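Local coordinates for uncharacterized protein (Thermus thermophilus HB8, PDB 6SCE), which is a type III CRISPR defence DNA nuclease activated by cyclic oligoadenylate, probably bound by its CARF domains, at residues 89-94 with 407-412. Residues are numbered along the deposited sequence; the frame is centred on the assembly and turned at random.
Sequences AKYWAV and RLLLLD. With nucleotides of chain B.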
loop_
_atom_site.group_PDB
_atom_site.type_symbol
_atom_site.label_atom_id
_atom_site.label_comp_id
_atom_site.label_asym_id
_atom_site.label_seq_id
_atom_site.Cartn_x
_atom_site.Cartn_y
_atom_site.Cartn_z
ATOM N N ALA A 89 -4.970 12.747 1.017
ATOM C CA ALA A 89 -6.021 11.884 0.534
ATOM C C ALA A 89 -6.730 12.450 -0.724
ATOM O O ALA A 89 -7.118 13.637 -0.785
ATOM C CB ALA A 89 -7.015 11.624 1.663
ATOM N N LYS A 90 -6.957 11.597 -1.720
ATOM C CA LYS A 90 -7.583 12.055 -2.950
ATOM C C LYS A 90 -8.997 12.638 -2.723
ATOM O O LYS A 90 -9.479 13.464 -3.503
ATOM C CB LYS A 90 -7.603 10.926 -4.001
ATOM C CG LYS A 90 -6.171 10.554 -4.368
ATOM C CD LYS A 90 -5.999 9.426 -5.366
ATOM C CE LYS A 90 -6.343 8.067 -4.850
ATOM N NZ LYS A 90 -5.187 7.201 -4.481
ATOM N N TYR A 91 -9.646 12.191 -1.654
ATOM C CA TYR A 91 -10.902 12.748 -1.220
ATOM C C TYR A 91 -10.870 14.274 -1.165
ATOM O O TYR A 91 -11.785 14.919 -1.632
ATOM C CB TYR A 91 -11.256 12.161 0.146
ATOM C CG TYR A 91 -12.432 12.813 0.827
ATOM C CD1 TYR A 91 -13.755 12.439 0.540
ATOM C CD2 TYR A 91 -12.226 13.807 1.783
ATOM C CE1 TYR A 91 -14.834 13.053 1.183
ATOM C CE2 TYR A 91 -13.285 14.417 2.416
ATOM C CZ TYR A 91 -14.586 14.036 2.127
ATOM O OH TYR A 91 -15.605 14.692 2.796
ATOM N N TRP A 92 -9.833 14.836 -0.554
ATOM C CA TRP A 92 -9.712 16.260 -0.406
ATOM C C TRP A 92 -9.328 16.939 -1.701
ATOM O O TRP A 92 -9.748 18.044 -1.927
ATOM C CB TRP A 92 -8.756 16.613 0.738
ATOM C CG TRP A 92 -9.423 16.459 2.047
ATOM C CD1 TRP A 92 -9.242 15.474 2.995
ATOM C CD2 TRP A 92 -10.463 17.301 2.526
ATOM N NE1 TRP A 92 -10.111 15.696 4.052
ATOM C CE2 TRP A 92 -10.860 16.811 3.783
ATOM C CE3 TRP A 92 -11.080 18.445 2.014
ATOM C CZ2 TRP A 92 -11.856 17.443 4.546
ATOM C CZ3 TRP A 92 -12.068 19.067 2.771
ATOM C CH2 TRP A 92 -12.443 18.547 4.020
ATOM N N ALA A 93 -8.572 16.267 -2.568
ATOM C CA ALA A 93 -8.339 16.794 -3.905
ATOM C C ALA A 93 -9.672 16.996 -4.616
ATOM O O ALA A 93 -9.915 18.036 -5.255
ATOM C CB ALA A 93 -7.446 15.873 -4.703
ATOM N N VAL A 94 -10.545 16.011 -4.501
ATOM C CA VAL A 94 -11.830 16.122 -5.162
ATOM C C VAL A 94 -12.641 17.312 -4.621
ATOM O O VAL A 94 -13.209 18.086 -5.412
ATOM C CB VAL A 94 -12.638 14.838 -5.030
ATOM C CG1 VAL A 94 -14.076 15.057 -5.466
ATOM C CG2 VAL A 94 -12.002 13.727 -5.851
ATOM N N ARG A 407 -15.020 3.158 7.007
ATOM C CA ARG A 407 -16.330 3.650 6.588
ATOM C C ARG A 407 -16.127 4.377 5.276
ATOM O O ARG A 407 -15.035 4.904 5.026
ATOM C CB ARG A 407 -16.860 4.642 7.645
ATOM C CG ARG A 407 -15.668 5.464 8.153
ATOM C CD ARG A 407 -15.958 6.769 8.829
ATOM N NE ARG A 407 -14.821 7.685 8.656
ATOM C CZ ARG A 407 -14.777 8.911 9.159
ATOM N NH1 ARG A 407 -15.772 9.355 9.921
ATOM N NH2 ARG A 407 -13.730 9.689 8.929
ATOM N N LEU A 408 -17.146 4.402 4.436
ATOM C CA LEU A 408 -17.077 5.156 3.230
ATOM C C LEU A 408 -17.564 6.560 3.468
ATOM O O LEU A 408 -18.659 6.787 4.003
ATOM C CB LEU A 408 -17.927 4.556 2.131
ATOM C CG LEU A 408 -17.720 3.123 1.778
ATOM C CD1 LEU A 408 -18.723 2.784 0.705
ATOM C CD2 LEU A 408 -16.312 2.866 1.286
ATOM N N LEU A 409 -16.768 7.513 3.037
ATOM C CA LEU A 409 -17.209 8.881 2.930
ATOM C C LEU A 409 -17.925 9.087 1.617
ATOM O O LEU A 409 -17.443 8.691 0.553
ATOM C CB LEU A 409 -16.027 9.815 2.998
ATOM C CG LEU A 409 -15.072 9.530 4.137
ATOM C CD1 LEU A 409 -13.937 10.527 4.052
ATOM C CD2 LEU A 409 -15.808 9.596 5.478
ATOM N N LEU A 410 -19.110 9.684 1.674
ATOM C CA LEU A 410 -19.869 9.994 0.481
ATOM C C LEU A 410 -19.467 11.392 0.064
ATOM O O LEU A 410 -19.449 12.310 0.890
ATOM C CB LEU A 410 -21.389 9.956 0.769
ATOM C CG LEU A 410 -21.860 8.693 1.481
ATOM C CD1 LEU A 410 -23.374 8.789 1.697
ATOM C CD2 LEU A 410 -21.509 7.458 0.661
ATOM N N LEU A 411 -19.121 11.568 -1.206
ATOM C CA LEU A 411 -18.580 12.843 -1.643
ATOM C C LEU A 411 -19.553 14.041 -1.473
ATOM O O LEU A 411 -19.100 15.126 -1.174
ATOM C CB LEU A 411 -18.068 12.751 -3.077
ATOM C CG LEU A 411 -16.556 12.403 -3.126
ATOM C CD1 LEU A 411 -15.701 13.545 -2.609
ATOM C CD2 LEU A 411 -16.247 11.118 -2.354
ATOM N N ASP A 412 -20.854 13.832 -1.624
ATOM C CA ASP A 412 -21.828 14.907 -1.394
ATOM C C ASP A 412 -22.319 15.035 0.064
ATOM O O ASP A 412 -23.201 15.840 0.338
ATOM C CB ASP A 412 -23.004 14.777 -2.350
ATOM C CG ASP A 412 -22.608 14.973 -3.800
ATOM O OD1 ASP A 412 -21.700 15.755 -4.083
ATOM O OD2 ASP A 412 -23.215 14.346 -4.659
ATOM P P A B 1 -4.693 8.229 -0.886
ATOM O OP1 A B 1 -6.036 8.840 -1.142
ATOM O OP2 A B 1 -3.951 7.673 -2.084
ATOM O "O5'" A B 1 -3.822 9.346 -0.151
ATOM C "C5'" A B 1 -2.397 9.332 -0.195
ATOM C "C4'" A B 1 -1.882 9.995 1.059
ATOM O "O4'" A B 1 -2.094 9.111 2.191
ATOM C "C3'" A B 1 -0.384 10.311 1.010
ATOM O "O3'" A B 1 -0.235 11.701 0.692
ATOM C "C2'" A B 1 0.091 9.933 2.421
ATOM O "O2'" A B 1 -0.038 11.017 3.316
ATOM C "C1'" A B 1 -0.858 8.802 2.796
ATOM N N9 A B 1 -0.444 7.475 2.336
ATOM C C8 A B 1 -1.236 6.555 1.709
ATOM N N7 A B 1 -0.589 5.453 1.429
ATOM C C5 A B 1 0.690 5.654 1.919
ATOM C C6 A B 1 1.843 4.845 1.924
ATOM N N6 A B 1 1.882 3.628 1.388
ATOM N N1 A B 1 2.961 5.350 2.500
ATOM C C2 A B 1 2.903 6.585 3.019
ATOM N N3 A B 1 1.880 7.438 3.057
ATOM C C4 A B 1 0.790 6.905 2.481
HETATM O O HOH W 1 -18.030 13.675 2.585
#
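Tyr91 and Leu409 make a CH-pi contact. Leu409 CD1 sits almost squarely over the middle of the Tyr91 ring, 3.9 Å from the centroid and 9° off the ring normal. Beside this methyl, Leu409 CB touches Tyr91 CE1. Tyr91 CG lies anti to the backbone N (chi1 171°), and the ring reaches out from helix 90-100 toward the strand. A second apolar group forms at Leu411 CD1. This methyl lies 3.9 Å from Tyr91 CD1 at an oblique angle, and Val94 CG1 meets it at 3.6 Å. One water links the polar groups. It lies in the plane of the Tyr91 ring, 2.6 Å from Tyr91 OH, and donates to Leu410 O. Tyr91 OH also bonds to Arg95 NH1. The contact joins two Rossmann-like domains, consistent with paired CARF domains in one chain. Helix 90-100 follows strand 81-84 of the first sheet, and strand 407-410 runs antiparallel to strand 399-404 of the second. A1 of chain B, probably part of the bound cyclic oligoadenylate, has its phosphate at the start of the helix, where Ala89 is the N-cap. Lys90 N donates a nearly straight bond to its OP1 (3.0 Å, 170°). Lys90 NZ bonds OP2 at 2.7 Å, and also Asn380 O and Gly382 O. A methionine in place of Lys90 would probably leave that phosphate without its ammonium partner and both carbonyls without this donor. Bends at chi3 and chi4 turn NZ back to the phosphate.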